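Unsaturated glucuronyl hydrolase (Streptococcus agalactiae, PDB 2ZZR) hydrolyses unsaturated disaccharides derived from chondroitin, hyaluronan and heparin, releasing their unsaturated uronic acid as a member of glycosyl hydrolase family 88. Local coordinates at residues A[63-68]-A[101-106]; A[77-82]-A[381-386]; A[246-251]-A[272-277]. One frame throughout, in Å; residues are numbered along the deposited sequence.

Contact 1: A[63-68]-A[101-106]; sequences MDNTEW and LNRINN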
loop_
_atom_site.group_PDB
_atom_site.type_symbol
_atom_site.label_atom_id
_atom_site.label_comp_id
_atom_site.label_asym_id
_atom_site.label_seq_id
_atom_site.Cartn_x
_atom_site.Cartn_y
_atom_site.Cartn_z
ATOM N N MET A 63 -10.414 -18.019 -3.870
ATOM C CA MET A 63 -11.513 -17.523 -3.040
ATOM C C MET A 63 -12.463 -16.598 -3.798
ATOM O O MET A 63 -12.150 -16.130 -4.897
ATOM C CB MET A 63 -10.957 -16.807 -1.805
ATOM C CG MET A 63 -10.397 -15.414 -2.096
ATOM S SD MET A 63 -10.173 -14.449 -0.588
ATOM C CE MET A 63 -11.876 -14.279 -0.049
ATOM N N ASP A 64 -13.615 -16.315 -3.193
ATOM C CA ASP A 64 -14.578 -15.397 -3.784
ATOM C C ASP A 64 -14.234 -13.940 -3.449
ATOM O O ASP A 64 -13.158 -13.660 -2.904
ATOM C CB ASP A 64 -16.017 -15.757 -3.381
ATOM C CG ASP A 64 -16.269 -15.650 -1.877
ATOM O OD1 ASP A 64 -15.379 -15.207 -1.117
ATOM O OD2 ASP A 64 -17.388 -16.009 -1.450
ATOM N N ASN A 65 -15.142 -13.027 -3.787
ATOM C CA ASN A 65 -14.903 -11.595 -3.626
ATOM C C ASN A 65 -15.428 -11.057 -2.293
ATOM O O ASN A 65 -16.380 -10.273 -2.257
ATOM C CB ASN A 65 -15.493 -10.812 -4.810
ATOM C CG ASN A 65 -14.879 -9.427 -4.963
ATOM O OD1 ASN A 65 -14.064 -9.001 -4.142
ATOM N ND2 ASN A 65 -15.266 -8.719 -6.024
ATOM N N THR A 66 -14.787 -11.471 -1.201
ATOM C CA THR A 66 -15.260 -11.122 0.143
ATOM C C THR A 66 -14.139 -10.735 1.115
ATOM O O THR A 66 -14.392 -10.532 2.300
ATOM C CB THR A 66 -16.071 -12.282 0.779
ATOM O OG1 THR A 66 -15.237 -13.437 0.883
ATOM C CG2 THR A 66 -17.318 -12.613 -0.050
ATOM N N GLU A 67 -12.907 -10.629 0.624
ATOM C CA GLU A 67 -11.785 -10.213 1.473
ATOM C C GLU A 67 -11.449 -8.728 1.300
ATOM O O GLU A 67 -12.155 -8.011 0.595
ATOM C CB GLU A 67 -10.549 -11.089 1.227
ATOM C CG GLU A 67 -10.348 -12.212 2.265
ATOM C CD GLU A 67 -9.903 -11.714 3.630
ATOM O OE1 GLU A 67 -9.897 -10.487 3.858
ATOM O OE2 GLU A 67 -9.566 -12.566 4.486
ATOM N N TRP A 68 -10.390 -8.266 1.968
ATOM C CA TRP A 68 -9.923 -6.883 1.811
ATOM C C TRP A 68 -8.896 -6.764 0.684
ATOM O O TRP A 68 -8.470 -5.657 0.344
ATOM C CB TRP A 68 -9.325 -6.338 3.124
ATOM C CG TRP A 68 -8.002 -6.944 3.548
ATOM C CD1 TRP A 68 -7.820 -8.090 4.273
ATOM C CD2 TRP A 68 -6.689 -6.423 3.291
ATOM N NE1 TRP A 68 -6.482 -8.317 4.478
ATOM C CE2 TRP A 68 -5.762 -7.311 3.885
ATOM C CE3 TRP A 68 -6.205 -5.293 2.610
ATOM C CZ2 TRP A 68 -4.374 -7.113 3.815
ATOM C CZ3 TRP A 68 -4.822 -5.089 2.544
ATOM C CH2 TRP A 68 -3.923 -5.998 3.147
ATOM N N LEU A 101 -18.659 -4.141 -8.645
ATOM C CA LEU A 101 -19.916 -3.409 -8.728
ATOM C C LEU A 101 -21.039 -4.184 -8.035
ATOM O O LEU A 101 -21.833 -3.604 -7.291
ATOM C CB LEU A 101 -20.276 -3.107 -10.189
ATOM C CG LEU A 101 -21.509 -2.231 -10.466
ATOM C CD1 LEU A 101 -21.616 -1.003 -9.556
ATOM C CD2 LEU A 101 -21.524 -1.809 -11.930
ATOM N N ASN A 102 -21.096 -5.493 -8.273
ATOM C CA ASN A 102 -22.062 -6.347 -7.576
ATOM C C ASN A 102 -21.875 -6.300 -6.056
ATOM O O ASN A 102 -22.847 -6.216 -5.296
ATOM C CB ASN A 102 -21.965 -7.792 -8.061
ATOM C CG ASN A 102 -22.919 -8.718 -7.317
ATOM O OD1 ASN A 102 -22.528 -9.403 -6.370
ATOM N ND2 ASN A 102 -24.179 -8.716 -7.726
ATOM N N ARG A 103 -20.615 -6.351 -5.631
ATOM C CA ARG A 103 -20.266 -6.361 -4.211
ATOM C C ARG A 103 -20.738 -5.103 -3.472
ATOM O O ARG A 103 -21.256 -5.193 -2.352
ATOM C CB ARG A 103 -18.758 -6.575 -4.035
ATOM C CG ARG A 103 -18.340 -6.787 -2.587
ATOM C CD ARG A 103 -16.877 -7.144 -2.470
ATOM N NE ARG A 103 -16.468 -7.229 -1.068
ATOM C CZ ARG A 103 -15.237 -7.511 -0.655
ATOM N NH1 ARG A 103 -14.263 -7.762 -1.529
ATOM N NH2 ARG A 103 -14.979 -7.550 0.647
ATOM N N ILE A 104 -20.566 -3.934 -4.090
ATOM C CA ILE A 104 -21.020 -2.691 -3.458
ATOM C C ILE A 104 -22.546 -2.511 -3.553
ATOM O O ILE A 104 -23.184 -2.081 -2.590
ATOM C CB ILE A 104 -20.209 -1.425 -3.923
ATOM C CG1 ILE A 104 -20.657 -0.166 -3.171
ATOM C CG2 ILE A 104 -20.291 -1.210 -5.435
ATOM C CD1 ILE A 104 -20.336 -0.169 -1.690
ATOM N N ASN A 105 -23.119 -2.868 -4.702
ATOM C CA ASN A 105 -24.568 -2.804 -4.888
ATOM C C ASN A 105 -25.303 -3.580 -3.804
ATOM O O ASN A 105 -26.326 -3.125 -3.283
ATOM C CB ASN A 105 -24.959 -3.315 -6.278
ATOM C CG ASN A 105 -24.822 -2.252 -7.350
ATOM O OD1 ASN A 105 -24.676 -1.065 -7.049
ATOM N ND2 ASN A 105 -24.887 -2.668 -8.613
ATOM N N ASN A 106 -24.747 -4.734 -3.451
ATOM C CA ASN A 106 -25.331 -5.623 -2.456
ATOM C C ASN A 106 -24.697 -5.518 -1.073
ATOM O O ASN A 106 -25.037 -6.292 -0.172
ATOM C CB ASN A 106 -25.274 -7.056 -2.968
ATOM C CG ASN A 106 -26.240 -7.294 -4.099
ATOM O OD1 ASN A 106 -27.456 -7.217 -3.912
ATOM N ND2 ASN A 106 -25.713 -7.566 -5.287
#
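Arg103 reaches from the last turn of its helix into segment 63-68, at the loop that follows strand 59-63, and binds both a side-chain amide and a main-chain carbonyl there. Its CG stands anti to the backbone N (chi1 -172°), and the chain stays extended from there to NE, which carries the guanidinium well clear of the helix backbone. Two nitrogens then converge end-on upon one acceptor: NH1 lies 3.0 Å and NH2 2.9 Å from Glu67 O. This oxygen sits within 4° of the guanidinium plane, so the fork is nearly flat on the arginine side. On the acceptor side NH1 comes in the carbonyl plane, whereas NH2 stands above it. NH1 has a second acceptor in Asn65 OD1, at 2.9 Å; here the donor lies above the amide plane and the bond is bent. The amide and guanidinium planes are 79° apart, so the two groups meet crosswise and do not stack. Asn65 O and Thr66 CA cover one guanidinium face, the oxygen 2.9 Å above the plane and toward the rim; Arg103 NE and NH1 lie close to this oxygen but at poor angles for hydrogen bonds. The loop thus bends around the cation, with Glu67 O at the edge and the Asn65 peptide over a face. Beyond the two segments, NE donates to Ile108 O and NH2 to Ala109 O, bringing the count to five bonds, which fix the rotation of the group. Ser99 OG, one turn earlier on the arginine's helix, receives Asn65 ND2. In the fold, the contact ties the connection between strand 59-63 and helix 70-84 to the C-terminal end of helix 87-105, with Leu118 and Tyr119 of helix 115-130 packed against Arg103 and Tyr50 of strand 50-56 against Asn65.

Contact 2: A[77-82]-A[381-386]; sequences LWLAYE and YYLEAL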
loop_
_atom_site.group_PDB
_atom_site.type_symbol
_atom_site.label_atom_id
_atom_site.label_comp_id
_atom_site.label_asym_id
_atom_site.label_seq_id
_atom_site.Cartn_x
_atom_site.Cartn_y
_atom_site.Cartn_z
ATOM N N LEU A 77 -3.553 -7.329 -12.896
ATOM C CA LEU A 77 -4.046 -7.481 -14.270
ATOM C C LEU A 77 -4.020 -6.165 -15.052
ATOM O O LEU A 77 -3.583 -6.144 -16.211
ATOM C CB LEU A 77 -5.456 -8.080 -14.285
ATOM C CG LEU A 77 -5.623 -9.434 -13.587
ATOM C CD1 LEU A 77 -7.068 -9.912 -13.701
ATOM C CD2 LEU A 77 -4.642 -10.478 -14.099
ATOM N N TRP A 78 -4.477 -5.078 -14.429
ATOM C CA TRP A 78 -4.485 -3.767 -15.093
ATOM C C TRP A 78 -3.069 -3.262 -15.357
ATOM O O TRP A 78 -2.803 -2.688 -16.418
ATOM C CB TRP A 78 -5.279 -2.714 -14.309
ATOM C CG TRP A 78 -6.772 -2.868 -14.358
ATOM C CD1 TRP A 78 -7.623 -2.920 -13.289
ATOM C CD2 TRP A 78 -7.592 -2.989 -15.530
ATOM N NE1 TRP A 78 -8.921 -3.056 -13.720
ATOM C CE2 TRP A 78 -8.932 -3.109 -15.091
ATOM C CE3 TRP A 78 -7.323 -3.017 -16.908
ATOM C CZ2 TRP A 78 -10.004 -3.261 -15.981
ATOM C CZ3 TRP A 78 -8.390 -3.162 -17.792
ATOM C CH2 TRP A 78 -9.713 -3.274 -17.327
ATOM N N LEU A 79 -2.160 -3.484 -14.408
ATOM C CA LEU A 79 -0.766 -3.087 -14.609
ATOM C C LEU A 79 -0.158 -3.829 -15.792
ATOM O O LEU A 79 0.515 -3.224 -16.631
ATOM C CB LEU A 79 0.060 -3.343 -13.358
ATOM C CG LEU A 79 -0.231 -2.373 -12.217
ATOM C CD1 LEU A 79 0.515 -2.856 -10.994
ATOM C CD2 LEU A 79 0.185 -0.940 -12.580
ATOM N N ALA A 80 -0.412 -5.134 -15.849
ATOM C CA ALA A 80 0.041 -5.971 -16.961
ATOM C C ALA A 80 -0.559 -5.473 -18.277
ATOM O O ALA A 80 0.137 -5.410 -19.303
ATOM C CB ALA A 80 -0.343 -7.432 -16.710
ATOM N N TYR A 81 -1.841 -5.114 -18.236
ATOM C CA TYR A 81 -2.557 -4.595 -19.400
ATOM C C TYR A 81 -1.951 -3.293 -19.924
ATOM O O TYR A 81 -1.872 -3.081 -21.135
ATOM C CB TYR A 81 -4.044 -4.404 -19.084
ATOM C CG TYR A 81 -4.837 -3.806 -20.223
ATOM C CD1 TYR A 81 -5.318 -2.498 -20.155
ATOM C CD2 TYR A 81 -5.093 -4.544 -21.382
ATOM C CE1 TYR A 81 -6.043 -1.943 -21.208
ATOM C CE2 TYR A 81 -5.812 -4.000 -22.435
ATOM C CZ TYR A 81 -6.281 -2.703 -22.343
ATOM O OH TYR A 81 -6.995 -2.160 -23.382
ATOM N N GLU A 82 -1.521 -2.421 -19.015
ATOM C CA GLU A 82 -0.827 -1.201 -19.415
ATOM C C GLU A 82 0.486 -1.505 -20.116
ATOM O O GLU A 82 0.904 -0.763 -21.007
ATOM C CB GLU A 82 -0.565 -0.310 -18.211
ATOM C CG GLU A 82 -1.836 0.232 -17.600
ATOM C CD GLU A 82 -1.586 1.463 -16.781
ATOM O OE1 GLU A 82 -2.038 1.506 -15.620
ATOM O OE2 GLU A 82 -0.939 2.388 -17.307
ATOM N N TYR A 381 2.206 -4.255 -5.283
ATOM C CA TYR A 381 3.116 -3.109 -5.149
ATOM C C TYR A 381 4.479 -3.341 -5.812
ATOM O O TYR A 381 5.114 -2.398 -6.295
ATOM C CB TYR A 381 3.246 -2.654 -3.687
ATOM C CG TYR A 381 1.966 -2.034 -3.166
ATOM C CD1 TYR A 381 1.472 -0.845 -3.711
ATOM C CD2 TYR A 381 1.247 -2.633 -2.124
ATOM C CE1 TYR A 381 0.286 -0.277 -3.248
ATOM C CE2 TYR A 381 0.071 -2.070 -1.653
ATOM C CZ TYR A 381 -0.399 -0.897 -2.209
ATOM O OH TYR A 381 -1.563 -0.349 -1.747
ATOM N N TYR A 382 4.910 -4.598 -5.856
ATOM C CA TYR A 382 6.113 -4.958 -6.599
ATOM C C TYR A 382 5.923 -4.636 -8.087
ATOM O O TYR A 382 6.743 -3.935 -8.691
ATOM C CB TYR A 382 6.448 -6.440 -6.382
ATOM C CG TYR A 382 7.518 -6.992 -7.298
ATOM C CD1 TYR A 382 8.830 -6.519 -7.239
ATOM C CD2 TYR A 382 7.216 -8.004 -8.213
ATOM C CE1 TYR A 382 9.815 -7.031 -8.080
ATOM C CE2 TYR A 382 8.197 -8.530 -9.055
ATOM C CZ TYR A 382 9.489 -8.035 -8.984
ATOM O OH TYR A 382 10.470 -8.545 -9.806
ATOM N N LEU A 383 4.833 -5.127 -8.670
ATOM C CA LEU A 383 4.535 -4.830 -10.071
ATOM C C LEU A 383 4.274 -3.331 -10.305
ATOM O O LEU A 383 4.692 -2.781 -11.322
ATOM C CB LEU A 383 3.381 -5.689 -10.587
ATOM C CG LEU A 383 3.051 -5.618 -12.081
ATOM C CD1 LEU A 383 4.281 -5.937 -12.932
ATOM C CD2 LEU A 383 1.900 -6.566 -12.398
ATOM N N GLU A 384 3.610 -2.663 -9.362
ATOM C CA GLU A 384 3.417 -1.215 -9.479
ATOM C C GLU A 384 4.761 -0.483 -9.501
ATOM O O GLU A 384 4.938 0.467 -10.274
ATOM C CB GLU A 384 2.511 -0.661 -8.371
ATOM C CG GLU A 384 2.040 0.752 -8.682
ATOM C CD GLU A 384 1.504 1.476 -7.468
ATOM O OE1 GLU A 384 0.326 1.260 -7.134
ATOM O OE2 GLU A 384 2.258 2.276 -6.874
ATOM N N ALA A 385 5.705 -0.926 -8.668
ATOM C CA ALA A 385 7.046 -0.339 -8.649
ATOM C C ALA A 385 7.728 -0.523 -9.999
ATOM O O ALA A 385 8.329 0.413 -10.535
ATOM C CB ALA A 385 7.898 -0.951 -7.541
ATOM N N LEU A 386 7.621 -1.732 -10.547
ATOM C CA LEU A 386 8.213 -2.027 -11.849
ATOM C C LEU A 386 7.646 -1.113 -12.933
ATOM O O LEU A 386 8.412 -0.501 -13.707
ATOM C CB LEU A 386 8.003 -3.498 -12.207
ATOM C CG LEU A 386 8.801 -4.497 -11.362
ATOM C CD1 LEU A 386 8.421 -5.931 -11.778
ATOM C CD2 LEU A 386 10.306 -4.268 -11.483
#
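Glu384 OE1 is gripped by two donors, Tyr380 OH and Trp397 NE1, while OE2 of the same carboxylate forms a salt bridge with Arg388 NE. All these partners lie beyond the paired segments, and the extended chain of Glu384 leads its charged end to them; what it gives to helix 77-82 is its backbone and its CB. The visitor from that helix is Leu79, whose CD1 approaches Glu384 N to 3.5 Å and Glu384 CB to 4.0 Å. This methyl therefore rests on the main chain of the facing helix, between the roots of Leu383 and Glu384. Leu79 CG is anti to its carbonyl carbon (chi1 -72°), and its branch CD1 goes across while CB remains close enough to be touched in turn. Leu383 does the touching: its CD2 lies 3.8 Å from Leu79 CB, and its CG 3.9 Å from Leu79 CD1. With its CG opposite the backbone N about the first torsion (chi1 -173°), Leu383 lies alongside Leu79, one methyl reaching the base of the other leucine. Leu383 CD2 also comes within 4.4 Å of Ala80 N, at the margin of the contact. The axes of segments 77-82 and 381-386 run nearly parallel, 21° apart, and approach to 10.0 Å. Such parallel neighbours, so distant in sequence, are consistent with the closure of an alpha/alpha barrel, where an early and a late helix meet side by side. No hydrogen bond crosses between the segments, which implies cohesion by apolar burial and shape; the polar work is delegated to the carboxylate, whose several donors probably stabilise its negative charge within the buried surroundings.

Contact 3: A[246-251]-A[272-277]; sequences RGQAWG and KGMTNY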
loop_
_atom_site.group_PDB
_atom_site.type_symbol
_atom_site.label_atom_id
_atom_site.label_comp_id
_atom_site.label_asym_id
_atom_site.label_seq_id
_atom_site.Cartn_x
_atom_site.Cartn_y
_atom_site.Cartn_z
ATOM N N ARG A 246 5.594 -3.242 7.712
ATOM C CA ARG A 246 4.584 -2.786 6.757
ATOM C C ARG A 246 3.842 -1.525 7.210
ATOM O O ARG A 246 3.492 -0.677 6.385
ATOM C CB ARG A 246 3.618 -3.907 6.361
ATOM C CG ARG A 246 2.719 -3.498 5.190
ATOM C CD ARG A 246 2.086 -4.688 4.496
ATOM N NE ARG A 246 1.181 -5.432 5.380
ATOM C CZ ARG A 246 1.447 -6.628 5.902
ATOM N NH1 ARG A 246 2.598 -7.232 5.645
ATOM N NH2 ARG A 246 0.552 -7.229 6.681
ATOM N N GLY A 247 3.631 -1.380 8.518
ATOM C CA GLY A 247 3.018 -0.169 9.059
ATOM C C GLY A 247 3.821 1.069 8.707
ATOM O O GLY A 247 3.257 2.093 8.319
ATOM N N GLN A 248 5.141 0.957 8.838
ATOM C CA GLN A 248 6.064 2.018 8.443
ATOM C C GLN A 248 5.889 2.335 6.954
ATOM O O GLN A 248 5.811 3.502 6.567
ATOM C CB GLN A 248 7.510 1.609 8.755
ATOM C CG GLN A 248 8.522 2.758 8.768
ATOM C CD GLN A 248 8.289 3.776 9.896
ATOM O OE1 GLN A 248 8.739 4.922 9.807
ATOM N NE2 GLN A 248 7.611 3.359 10.956
ATOM N N ALA A 249 5.810 1.287 6.136
ATOM C CA ALA A 249 5.632 1.439 4.688
ATOM C C ALA A 249 4.298 2.073 4.293
ATOM O O ALA A 249 4.247 2.839 3.333
ATOM C CB ALA A 249 5.820 0.105 3.979
ATOM N N TRP A 250 3.223 1.770 5.022
ATOM C CA TRP A 250 1.940 2.425 4.751
ATOM C C TRP A 250 2.070 3.940 4.912
ATOM O O TRP A 250 1.465 4.695 4.162
ATOM C CB TRP A 250 0.831 1.922 5.678
ATOM C CG TRP A 250 0.365 0.494 5.472
ATOM C CD1 TRP A 250 0.098 -0.416 6.458
ATOM C CD2 TRP A 250 0.086 -0.175 4.223
ATOM N NE1 TRP A 250 -0.321 -1.605 5.909
ATOM C CE2 TRP A 250 -0.338 -1.487 4.542
ATOM C CE3 TRP A 250 0.164 0.201 2.872
ATOM C CZ2 TRP A 250 -0.689 -2.431 3.558
ATOM C CZ3 TRP A 250 -0.192 -0.740 1.888
ATOM C CH2 TRP A 250 -0.609 -2.042 2.242
ATOM N N GLY A 251 2.859 4.374 5.897
ATOM C CA GLY A 251 3.150 5.793 6.078
ATOM C C GLY A 251 3.972 6.344 4.921
ATOM O O GLY A 251 3.636 7.390 4.353
ATOM N N LYS A 272 10.079 12.429 5.144
ATOM C CA LYS A 272 11.515 12.309 5.358
ATOM C C LYS A 272 11.777 11.556 6.669
ATOM O O LYS A 272 12.621 10.662 6.718
ATOM C CB LYS A 272 12.177 13.695 5.342
ATOM C CG LYS A 272 12.347 14.270 3.911
ATOM C CD LYS A 272 12.412 15.816 3.872
ATOM C CE LYS A 272 13.650 16.398 4.558
ATOM N NZ LYS A 272 14.942 16.101 3.882
ATOM N N GLY A 273 11.018 11.891 7.705
ATOM C CA GLY A 273 11.153 11.221 9.004
ATOM C C GLY A 273 10.896 9.726 8.912
ATOM O O GLY A 273 11.742 8.913 9.312
ATOM N N MET A 274 9.737 9.360 8.367
ATOM C CA MET A 274 9.337 7.948 8.296
ATOM C C MET A 274 10.224 7.133 7.364
ATOM O O MET A 274 10.543 5.977 7.653
ATOM C CB MET A 274 7.867 7.806 7.883
ATOM C CG MET A 274 6.875 8.453 8.846
ATOM S SD MET A 274 5.201 7.814 8.679
ATOM C CE MET A 274 5.362 6.178 9.409
ATOM N N THR A 275 10.636 7.736 6.250
ATOM C CA THR A 275 11.448 7.033 5.265
ATOM C C THR A 275 12.869 6.818 5.779
ATOM O O THR A 275 13.430 5.729 5.615
ATOM C CB THR A 275 11.432 7.773 3.908
ATOM O OG1 THR A 275 10.068 7.929 3.495
ATOM C CG2 THR A 275 12.186 6.995 2.845
ATOM N N ASN A 276 13.440 7.833 6.422
ATOM C CA ASN A 276 14.799 7.701 6.949
ATOM C C ASN A 276 14.835 6.644 8.044
ATOM O O ASN A 276 15.778 5.873 8.125
ATOM C CB ASN A 276 15.337 9.035 7.460
ATOM C CG ASN A 276 15.526 10.052 6.346
ATOM O OD1 ASN A 276 15.211 9.776 5.184
ATOM N ND2 ASN A 276 16.037 11.235 6.692
ATOM N N TYR A 277 13.784 6.607 8.855
ATOM C CA TYR A 277 13.635 5.596 9.902
ATOM C C TYR A 277 13.671 4.191 9.292
ATOM O O TYR A 277 14.384 3.305 9.775
ATOM C CB TYR A 277 12.327 5.836 10.646
ATOM C CG TYR A 277 12.073 4.887 11.792
ATOM C CD1 TYR A 277 12.409 5.242 13.100
ATOM C CD2 TYR A 277 11.478 3.644 11.571
ATOM C CE1 TYR A 277 12.167 4.367 14.165
ATOM C CE2 TYR A 277 11.233 2.765 12.625
ATOM C CZ TYR A 277 11.584 3.131 13.913
ATOM O OH TYR A 277 11.339 2.262 14.956
#
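Gln248 reaches across from helix 246-251 and lays its amide end between Met274 and Tyr277 of helix 272-277. The carbon positions give the fit: Gln248 CD lies 3.6 Å from Tyr277 CD2 and 3.8 Å from Met274 CE. A bend at chi2 (66°) brings the amide nearer the facing helix than the root of the glutamine would suggest. The two side chains, Gln248 and Tyr277, run at about a right angle, although the amide and ring planes differ by only 33°. One turn on, Gly251 offers bare backbone, and Met274 SD settles 3.9 Å from Gly251 CA. The thioether bends at chi3, which returns Met274 CE toward the glutamine. At this level the pair reads as an antiparallel helical hairpin, since helices 245-262 and 265-280 are joined by a very short link; the segment axes make 145° and approach to 9.3 Å. Such helix pairs build the alpha/alpha barrel of the six-hairpin glycosidases, the clan to which family 88 belongs. Further out, Tyr277 OH hydrogen-bonds to Ser243 OG, and its ring takes a cation-pi contact from Arg281. The other side of helix 246-251 carries Arg246 and Trp250, which probably bind substrate; Asp303 holds the arginine by a salt bridge, and Trp250 packs on Phe117.

Overall arrangement
Contact 1 closes first along the chain and contact 3 opens after it, while the segments of contact 2 bracket both segments of contact 3, its first falling between the two of contact 1. Centres of contacts 1 and 2, and of 2 and 3, lie 22 Å apart; those of 1 and 3 are 31 Å apart, on opposite sides of the chain's centre. Helices 70-84 and 87-105, consecutive in sequence, connect contacts 1 and 2. Contacts 2 and 3 touch directly, Tyr381 CE2 packing 3.8 Å from Trp250 CZ3. Phe117 meets Trp68, Tyr381 and Trp250, one residue from a segment of each contact, so aromatic packing near the probable substrate site links the three regions.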